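Local atomic coordinates of putative sensory box/GGDEF family protein (Vibrio parahaemolyticus, PDB entry 3LID), a protein that probably makes cyclic di-GMP from two molecules of GTP through its GGDEF domain and is represented here by its extracellular PDC-fold sensor domain. Residues A[190-195]-A[201-206]; A[17-22]-A[263-268]. All blocks are in the same frame, centred on the assembly; numbering follows the deposited sequence.

Contact 1 (A[190-195]-A[201-206]); sequences HIELVK and IASPDE. With EDO (1,2-ethanediol), chain H.
Leu193 faces both Ile201 and Ala202: strands 189-195 and 200-202 form a beta hairpin, and this two-to-one pairing is a classic beta bulge in it. Leu193 O takes the N-H of Ile201 at 2.9 Å, nearly straight at 164°. The same oxygen takes a weak second bond from Ala202 N at 3.4 Å. In return, Leu193 N donates to Ala202 O at 3.0 Å. On the face shared by Leu193 and Ala202, Leu193 CG packs on Ala202 CB at 3.8 Å. Leu193 CB meets Ile201 CG1. At one end, Lys195 crosses Ile201 at about a right angle, with Lys195 CD over Ile201 CG2 at 3.6 Å. The lysine chain bends at chi3 (-71°), and NZ bonds both oxygens of a 1,2-ethanediol, probably from the crystallisation liquor. NZ also forms a salt bridge with Asp212. At the other end, Pro204 lies over one face of the His190 ring in a CH-pi contact. Pro204 CB is 4.1 Å from the His190 ring centroid. The ring of Tyr183 meets this ring too. Between the two ends, Glu192 OE2 is gripped twice, by a salt bridge from Arg208 NH2 and by Ser203 OG. Ser203 OG, anti to its own N (chi1 178°), points at this carboxylate and donates to the anti lone pair of Glu192 OE2 at 2.6 Å.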
ATOM      1  N   HIS A 190     -15.256  -8.389  -2.346  1.00 21.45           N
ATOM      2  CA  HIS A 190     -13.769  -8.313  -2.238  1.00 22.38           C
ATOM      3  C   HIS A 190     -13.207  -7.388  -3.288  1.00 22.87           C
ATOM      4  O   HIS A 190     -13.451  -7.572  -4.468  1.00 23.17           O
ATOM      5  CB  HIS A 190     -13.169  -9.671  -2.380  1.00 23.75           C
ATOM      6  CG  HIS A 190     -13.491 -10.598  -1.235  1.00 27.09           C
ATOM      7  ND1 HIS A 190     -12.706 -10.680  -0.096  1.00 29.82           N
ATOM      8  CD2 HIS A 190     -14.512 -11.481  -1.054  1.00 31.50           C
ATOM      9  CE1 HIS A 190     -13.218 -11.592   0.729  1.00 31.25           C
ATOM     10  NE2 HIS A 190     -14.323 -12.078   0.177  1.00 30.18           N
ATOM     11  N   ILE A 191     -12.419  -6.389  -2.873  1.00 18.96           N
ATOM     12  CA  ILE A 191     -11.863  -5.532  -3.897  1.00 18.96           C
ATOM     13  C   ILE A 191     -10.447  -6.004  -4.147  1.00 18.98           C
ATOM     14  O   ILE A 191      -9.714  -6.226  -3.186  1.00 20.63           O
ATOM     15  CB  ILE A 191     -11.918  -4.060  -3.467  1.00 18.54           C
ATOM     16  CG1 ILE A 191     -13.373  -3.627  -3.338  1.00 22.35           C
ATOM     17  CG2 ILE A 191     -10.994  -3.128  -4.409  1.00 17.86           C
ATOM     18  CD1 ILE A 191     -13.556  -2.232  -2.984  1.00 25.65           C
ATOM     19  N   GLU A 192     -10.074  -6.191  -5.384  1.00 16.74           N
ATOM     20  CA  GLU A 192      -8.708  -6.561  -5.734  1.00 17.69           C
ATOM     21  C   GLU A 192      -8.011  -5.274  -6.154  1.00 15.30           C
ATOM     22  O   GLU A 192      -8.658  -4.333  -6.667  1.00 16.96           O
ATOM     23  CB  GLU A 192      -8.695  -7.574  -6.915  1.00 19.01           C
ATOM     24  CG  GLU A 192      -9.175  -8.940  -6.441  1.00 20.58           C
ATOM     25  CD  GLU A 192      -9.372  -9.927  -7.584  1.00 25.67           C
ATOM     26  OE1 GLU A 192     -10.231  -9.649  -8.436  1.00 27.29           O
ATOM     27  OE2 GLU A 192      -8.677 -10.956  -7.629  1.00 25.79           O
ATOM     28  N   LEU A 193      -6.681  -5.213  -5.979  1.00 15.86           N
ATOM     29  CA  LEU A 193      -5.959  -4.069  -6.494  1.00 14.81           C
ATOM     30  C   LEU A 193      -5.061  -4.536  -7.612  1.00 16.12           C
ATOM     31  O   LEU A 193      -4.259  -5.468  -7.442  1.00 16.21           O
ATOM     32  CB  LEU A 193      -4.981  -3.483  -5.387  1.00 15.18           C
ATOM     33  CG  LEU A 193      -5.735  -3.046  -4.119  1.00 16.28           C
ATOM     34  CD1 LEU A 193      -4.637  -2.562  -3.048  1.00 15.72           C
ATOM     35  CD2 LEU A 193      -6.649  -1.882  -4.478  1.00 19.18           C
ATOM     36  N   VAL A 194      -5.168  -3.872  -8.732  1.00 15.26           N
ATOM     37  CA  VAL A 194      -4.418  -4.132  -9.954  1.00 15.14           C
ATOM     38  C   VAL A 194      -3.649  -2.954 -10.301  1.00 13.86           C
ATOM     39  O   VAL A 194      -4.180  -1.833 -10.452  1.00 16.22           O
ATOM     40  CB  VAL A 194      -5.427  -4.520 -11.129  1.00 14.41           C
ATOM     41  CG1 VAL A 194      -4.632  -4.740 -12.403  1.00 16.38           C
ATOM     42  CG2 VAL A 194      -6.116  -5.810 -10.734  1.00 16.42           C
ATOM     43  N   LYS A 195      -2.327  -3.127 -10.519  1.00 14.56           N
ATOM     44  CA  LYS A 195      -1.506  -1.987 -10.822  1.00 15.79           C
ATOM     45  C   LYS A 195      -1.632  -1.515 -12.253  1.00 16.98           C
ATOM     46  O   LYS A 195      -2.236  -2.190 -13.098  1.00 17.16           O
ATOM     47  CB  LYS A 195      -0.012  -2.392 -10.653  1.00 16.77           C
ATOM     48  CG  LYS A 195       0.222  -2.657  -9.129  1.00 16.69           C
ATOM     49  CD  LYS A 195       1.792  -2.719  -8.951  1.00 17.57           C
ATOM     50  CE  LYS A 195       2.284  -4.029  -9.615  1.00 17.92           C
ATOM     51  NZ  LYS A 195       3.879  -4.123  -9.398  1.00 18.18           N
ATOM     52  N   ILE A 201      -1.790  -6.776  -6.864  1.00 18.44           N
ATOM     53  CA  ILE A 201      -1.052  -6.651  -5.577  1.00 16.44           C
ATOM     54  C   ILE A 201      -1.968  -6.902  -4.400  1.00 19.68           C
ATOM     55  O   ILE A 201      -1.519  -6.872  -3.227  1.00 19.97           O
ATOM     56  CB  ILE A 201      -0.366  -5.300  -5.442  1.00 16.12           C
ATOM     57  CG1 ILE A 201      -1.355  -4.136  -5.598  1.00 16.09           C
ATOM     58  CG2 ILE A 201       0.775  -5.157  -6.447  1.00 17.72           C
ATOM     59  CD1 ILE A 201      -0.688  -2.817  -5.199  1.00 16.69           C
ATOM     60  N   ALA A 202      -3.263  -7.143  -4.629  1.00 17.91           N
ATOM     61  CA  ALA A 202      -4.093  -7.607  -3.553  1.00 19.12           C
ATOM     62  C   ALA A 202      -5.261  -8.364  -4.126  1.00 20.65           C
ATOM     63  O   ALA A 202      -5.852  -7.935  -5.129  1.00 21.14           O
ATOM     64  CB  ALA A 202      -4.615  -6.392  -2.707  1.00 20.88           C
ATOM     65  N   SER A 203      -5.629  -9.454  -3.446  1.00 21.70           N
ATOM     66  CA  SER A 203      -6.708 -10.304  -3.917  1.00 23.46           C
ATOM     67  C   SER A 203      -7.104 -11.296  -2.820  1.00 25.52           C
ATOM     68  O   SER A 203      -6.228 -11.711  -2.044  1.00 26.28           O
ATOM     69  CB  SER A 203      -6.261 -11.033  -5.196  1.00 23.38           C
ATOM     70  OG  SER A 203      -7.277 -11.904  -5.641  1.00 22.91           O
ATOM     71  N   PRO A 204      -8.393 -11.723  -2.771  1.00 27.22           N
ATOM     72  CA  PRO A 204      -8.709 -12.820  -1.836  1.00 28.58           C
ATOM     73  C   PRO A 204      -7.991 -14.062  -2.328  1.00 30.68           C
ATOM     74  O   PRO A 204      -7.721 -14.980  -1.543  1.00 30.62           O
ATOM     75  CB  PRO A 204     -10.267 -12.919  -1.875  1.00 29.00           C
ATOM     76  CG  PRO A 204     -10.643 -12.268  -3.166  1.00 28.58           C
ATOM     77  CD  PRO A 204      -9.594 -11.175  -3.414  1.00 27.01           C
ATOM     78  N   ASP A 205      -7.582 -14.050  -3.585  1.00 29.19           N
ATOM     79  CA  ASP A 205      -6.781 -15.147  -4.126  1.00 31.52           C
ATOM     80  C   ASP A 205      -5.255 -14.893  -4.152  1.00 29.17           C
ATOM     81  O   ASP A 205      -4.712 -14.338  -5.115  1.00 27.92           O
ATOM     82  CB  ASP A 205      -7.290 -15.554  -5.528  1.00 31.56           C
ATOM     83  CG  ASP A 205      -6.447 -16.651  -6.164  1.00 38.00           C
ATOM     84  OD1 ASP A 205      -5.740 -17.383  -5.421  1.00 36.68           O
ATOM     85  OD2 ASP A 205      -6.460 -16.762  -7.419  1.00 44.84           O
ATOM     86  N   GLU A 206      -4.558 -15.345  -3.094  1.00 30.90           N
ATOM     87  CA  GLU A 206      -3.118 -15.091  -2.900  1.00 32.55           C
ATOM     88  C   GLU A 206      -2.329 -15.560  -4.062  1.00 32.17           C
ATOM     89  O   GLU A 206      -1.238 -15.062  -4.347  1.00 30.41           O
ATOM     90  CB  GLU A 206      -2.604 -15.841  -1.644  1.00 34.65           C
ATOM     91  CG  GLU A 206      -1.075 -16.082  -1.579  1.00 42.90           C
ATOM     92  CD  GLU A 206      -0.396 -15.038  -0.667  1.00 48.67           C
ATOM     93  OE1 GLU A 206      -0.181 -13.902  -1.144  1.00 53.92           O
ATOM     94  OE2 GLU A 206      -0.095 -15.339   0.528  1.00 52.45           O
TER
HETATM   95  C1  EDO H   5       5.066  -6.490  -6.967  1.00 19.71           C
HETATM   96  O1  EDO H   5       3.889  -6.694  -7.846  1.00 19.81           O
HETATM   97  C2  EDO H   5       4.721  -5.398  -5.973  1.00 16.55           C
HETATM   98  O2  EDO H   5       4.643  -4.145  -6.668  1.00 19.35           O

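Contact 2 (A[17-22]-A[263-268]); sequences KEALHQ and LIIDLS
The flat group beside this contact is the side-chain amide of Gln22, and it is the stem behind the amide that touches Ile265. Gln22 CB and CG both lie against the Ile265 methyl CD1, with Gln22 CB at 4.0 Å from Ile265 CD1. The two side chains meet at about a right angle. Gln22 places CG opposite its backbone N (chi1 180°) and then bends at chi2 (57°), which leads the amide away from the strand. At the amide end, NE2 bonds to Thr26 OG1 and OE1 makes a weak bond to Ser184 OG, so both polar atoms are used outside the contact.

Ala19 sits about one helical turn before Gln22 and presents the same side of the helix. Ala19 CB is 3.8 Å from Ile265 CD1. The Ala19 carbonyl oxygen touches the same methyl, also by packing alone. The alpha carbons of Ala19 and Ile265 are 6.8 Å apart.

This is helix-on-sheet packing in a PDC sensor domain: the long N-terminal helix 9-45 lies over strand 260-268 of an antiparallel sheet. Ile265 alone carries the strand side of the contact. With CG1 and CD1 extended (chi2 174°), the CD1 methyl is carried away from the strand backbone to the helix. The touching surface is small, 116 Å² over both segments, and all three residues are buried. Phe189 of the neighbouring strand 189-195 and Leu23 of the same helix also pack on the Ile265 side chain. Phe189 packs on Ala19 as well, as does Ala249 of strand 246-254, which flanks strand 260-268. The strand runs on to Ser268, the N-cap of helix 269-274.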
ATOM      1  N   LYS A  17     -24.253  -2.129 -10.247  1.00 23.23           N
ATOM      2  CA  LYS A  17     -24.523  -0.839  -9.603  1.00 25.94           C
ATOM      3  C   LYS A  17     -24.059  -0.876  -8.113  1.00 24.51           C
ATOM      4  O   LYS A  17     -23.446   0.107  -7.601  1.00 24.34           O
ATOM      5  CB  LYS A  17     -26.035  -0.497  -9.682  1.00 26.80           C
ATOM      6  CG  LYS A  17     -26.510  -0.201 -11.121  1.00 35.83           C
ATOM      7  CD  LYS A  17     -27.535   0.948 -11.110  1.00 41.82           C
ATOM      8  CE  LYS A  17     -28.000   1.304 -12.508  1.00 47.60           C
ATOM      9  NZ  LYS A  17     -29.192   0.452 -12.804  1.00 48.13           N
ATOM     10  N   GLU A  18     -24.325  -1.983  -7.404  1.00 23.22           N
ATOM     11  CA  GLU A  18     -23.906  -2.049  -5.993  1.00 21.66           C
ATOM     12  C   GLU A  18     -22.349  -2.003  -5.908  1.00 21.24           C
ATOM     13  O   GLU A  18     -21.759  -1.357  -5.055  1.00 21.10           O
ATOM     14  CB  GLU A  18     -24.287  -3.348  -5.365  1.00 22.57           C
ATOM     15  CG  GLU A  18     -25.802  -3.545  -5.359  1.00 27.50           C
ATOM     16  CD  GLU A  18     -26.186  -4.989  -5.062  1.00 37.62           C
ATOM     17  OE1 GLU A  18     -27.158  -5.482  -5.692  1.00 44.44           O
ATOM     18  OE2 GLU A  18     -25.549  -5.630  -4.215  1.00 37.54           O
ATOM     19  N   ALA A  19     -21.733  -2.731  -6.800  1.00 19.58           N
ATOM     20  CA  ALA A  19     -20.256  -2.783  -6.784  1.00 19.00           C
ATOM     21  C   ALA A  19     -19.682  -1.442  -7.115  1.00 19.82           C
ATOM     22  O   ALA A  19     -18.595  -1.052  -6.585  1.00 19.23           O
ATOM     23  CB  ALA A  19     -19.788  -3.881  -7.784  1.00 19.79           C
ATOM     24  N   LEU A  20     -20.339  -0.701  -7.994  1.00 18.27           N
ATOM     25  CA  LEU A  20     -19.857   0.655  -8.251  1.00 19.76           C
ATOM     26  C   LEU A  20     -19.940   1.517  -6.979  1.00 19.34           C
ATOM     27  O   LEU A  20     -19.055   2.402  -6.740  1.00 19.06           O
ATOM     28  CB  LEU A  20     -20.523   1.290  -9.484  1.00 19.86           C
ATOM     29  CG  LEU A  20     -20.040   0.665 -10.809  1.00 20.03           C
ATOM     30  CD1 LEU A  20     -21.009   1.215 -11.918  1.00 25.57           C
ATOM     31  CD2 LEU A  20     -18.657   1.189 -11.120  1.00 26.23           C
ATOM     32  N   HIS A  21     -21.030   1.365  -6.220  1.00 18.89           N
ATOM     33  CA  HIS A  21     -21.083   2.130  -4.951  1.00 19.78           C
ATOM     34  C   HIS A  21     -19.927   1.708  -4.058  1.00 18.99           C
ATOM     35  O   HIS A  21     -19.330   2.544  -3.370  1.00 18.39           O
ATOM     36  CB  HIS A  21     -22.411   1.909  -4.202  1.00 20.99           C
ATOM     37  CG  HIS A  21     -23.576   2.507  -4.929  1.00 27.96           C
ATOM     38  ND1 HIS A  21     -23.573   3.822  -5.335  1.00 36.58           N
ATOM     39  CD2 HIS A  21     -24.756   1.981  -5.343  1.00 30.68           C
ATOM     40  CE1 HIS A  21     -24.700   4.081  -5.979  1.00 40.97           C
ATOM     41  NE2 HIS A  21     -25.436   2.981  -5.993  1.00 36.72           N
ATOM     42  N   GLN A  22     -19.665   0.410  -4.016  1.00 17.48           N
ATOM     43  CA  GLN A  22     -18.638  -0.114  -3.086  1.00 16.33           C
ATOM     44  C   GLN A  22     -17.286   0.512  -3.549  1.00 16.26           C
ATOM     45  O   GLN A  22     -16.436   0.917  -2.698  1.00 14.74           O
ATOM     46  CB  GLN A  22     -18.496  -1.624  -3.210  1.00 16.12           C
ATOM     47  CG  GLN A  22     -17.413  -2.219  -2.243  1.00 18.51           C
ATOM     48  CD  GLN A  22     -17.697  -1.881  -0.809  1.00 20.49           C
ATOM     49  OE1 GLN A  22     -18.797  -2.173  -0.276  1.00 22.48           O
ATOM     50  NE2 GLN A  22     -16.758  -1.169  -0.153  1.00 21.32           N
ATOM     51  N   LEU A 263      -9.067  -0.483  -8.838  1.00 17.07           N
ATOM     52  CA  LEU A 263      -9.742  -1.263  -7.832  1.00 16.70           C
ATOM     53  C   LEU A 263     -10.779  -2.088  -8.642  1.00 17.86           C
ATOM     54  O   LEU A 263     -11.514  -1.531  -9.451  1.00 17.55           O
ATOM     55  CB  LEU A 263     -10.524  -0.364  -6.858  1.00 18.02           C
ATOM     56  CG  LEU A 263      -9.681   0.317  -5.742  1.00 22.20           C
ATOM     57  CD1 LEU A 263      -8.434   1.011  -6.280  1.00 21.14           C
ATOM     58  CD2 LEU A 263     -10.632   1.365  -5.074  1.00 22.94           C
ATOM     59  N   ILE A 264     -10.814  -3.370  -8.365  1.00 18.03           N
ATOM     60  CA  ILE A 264     -11.637  -4.331  -9.177  1.00 17.53           C
ATOM     61  C   ILE A 264     -12.499  -5.146  -8.305  1.00 16.68           C
ATOM     62  O   ILE A 264     -12.061  -5.689  -7.288  1.00 18.28           O
ATOM     63  CB  ILE A 264     -10.694  -5.252  -9.915  1.00 16.87           C
ATOM     64  CG1 ILE A 264      -9.716  -4.461 -10.820  1.00 22.22           C
ATOM     65  CG2 ILE A 264     -11.443  -6.396 -10.703  1.00 21.14           C
ATOM     66  CD1 ILE A 264     -10.323  -3.699 -11.920  1.00 20.33           C
ATOM     67  N   ILE A 265     -13.776  -5.338  -8.734  1.00 18.20           N
ATOM     68  CA  ILE A 265     -14.621  -6.319  -8.138  1.00 16.82           C
ATOM     69  C   ILE A 265     -14.945  -7.255  -9.310  1.00 19.63           C
ATOM     70  O   ILE A 265     -15.510  -6.807 -10.289  1.00 20.03           O
ATOM     71  CB  ILE A 265     -15.904  -5.716  -7.530  1.00 19.28           C
ATOM     72  CG1 ILE A 265     -15.495  -4.890  -6.319  1.00 18.40           C
ATOM     73  CG2 ILE A 265     -16.891  -6.834  -7.045  1.00 19.97           C
ATOM     74  CD1 ILE A 265     -16.584  -4.104  -5.682  1.00 21.36           C
ATOM     75  N   ASP A 266     -14.514  -8.499  -9.192  1.00 19.54           N
ATOM     76  CA  ASP A 266     -14.605  -9.507 -10.270  1.00 22.01           C
ATOM     77  C   ASP A 266     -15.432 -10.651  -9.697  1.00 24.08           C
ATOM     78  O   ASP A 266     -15.030 -11.309  -8.757  1.00 24.63           O
ATOM     79  CB  ASP A 266     -13.173  -9.914 -10.722  1.00 23.03           C
ATOM     80  CG  ASP A 266     -13.133 -11.140 -11.610  1.00 24.32           C
ATOM     81  OD1 ASP A 266     -14.206 -11.751 -11.877  1.00 26.44           O
ATOM     82  OD2 ASP A 266     -11.999 -11.520 -12.003  1.00 24.11           O
ATOM     83  N   LEU A 267     -16.659 -10.857 -10.218  1.00 25.21           N
ATOM     84  CA  LEU A 267     -17.507 -11.958  -9.742  1.00 24.94           C
ATOM     85  C   LEU A 267     -17.857 -12.880 -10.932  1.00 26.16           C
ATOM     86  O   LEU A 267     -18.224 -12.406 -12.035  1.00 24.20           O
ATOM     87  CB  LEU A 267     -18.827 -11.396  -9.252  1.00 25.73           C
ATOM     88  CG  LEU A 267     -18.628 -10.545  -7.998  1.00 29.11           C
ATOM     89  CD1 LEU A 267     -19.743  -9.519  -7.934  1.00 34.32           C
ATOM     90  CD2 LEU A 267     -18.628 -11.505  -6.838  1.00 32.84           C
ATOM     91  N   SER A 268     -17.664 -14.169 -10.741  1.00 28.11           N
ATOM     92  CA  SER A 268     -18.063 -15.143 -11.813  1.00 31.39           C
ATOM     93  C   SER A 268     -19.581 -15.349 -11.754  1.00 32.63           C
ATOM     94  O   SER A 268     -20.275 -14.924 -10.780  1.00 32.98           O
ATOM     95  CB  SER A 268     -17.413 -16.476 -11.516  1.00 32.01           C
ATOM     96  OG  SER A 268     -17.962 -16.940 -10.286  1.00 34.28           O
TER

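How the contacts relate
The centres of contacts 1 and 2 lie about 12 Å apart, on the same side of the chain's centre. Contact 2 joins segments 241 residues apart, and contact 1 is nested inside the loop it closes. The two share one antiparallel sheet, in which strands 189-195 and 260-268 are neighbours. Glu192 N probably donates to Ile264 O, at 2.8 Å, and Ile191 CG2 packs on Leu263 CB. Contact 1 pairs strand 189-195 with its hairpin partner 200-202, and contact 2 lays helix 9-45 on the sheet. Together they tie the N-terminal helix, the hairpin and strand 260-268, the last strand of the chain, into one unit of the sensor domain.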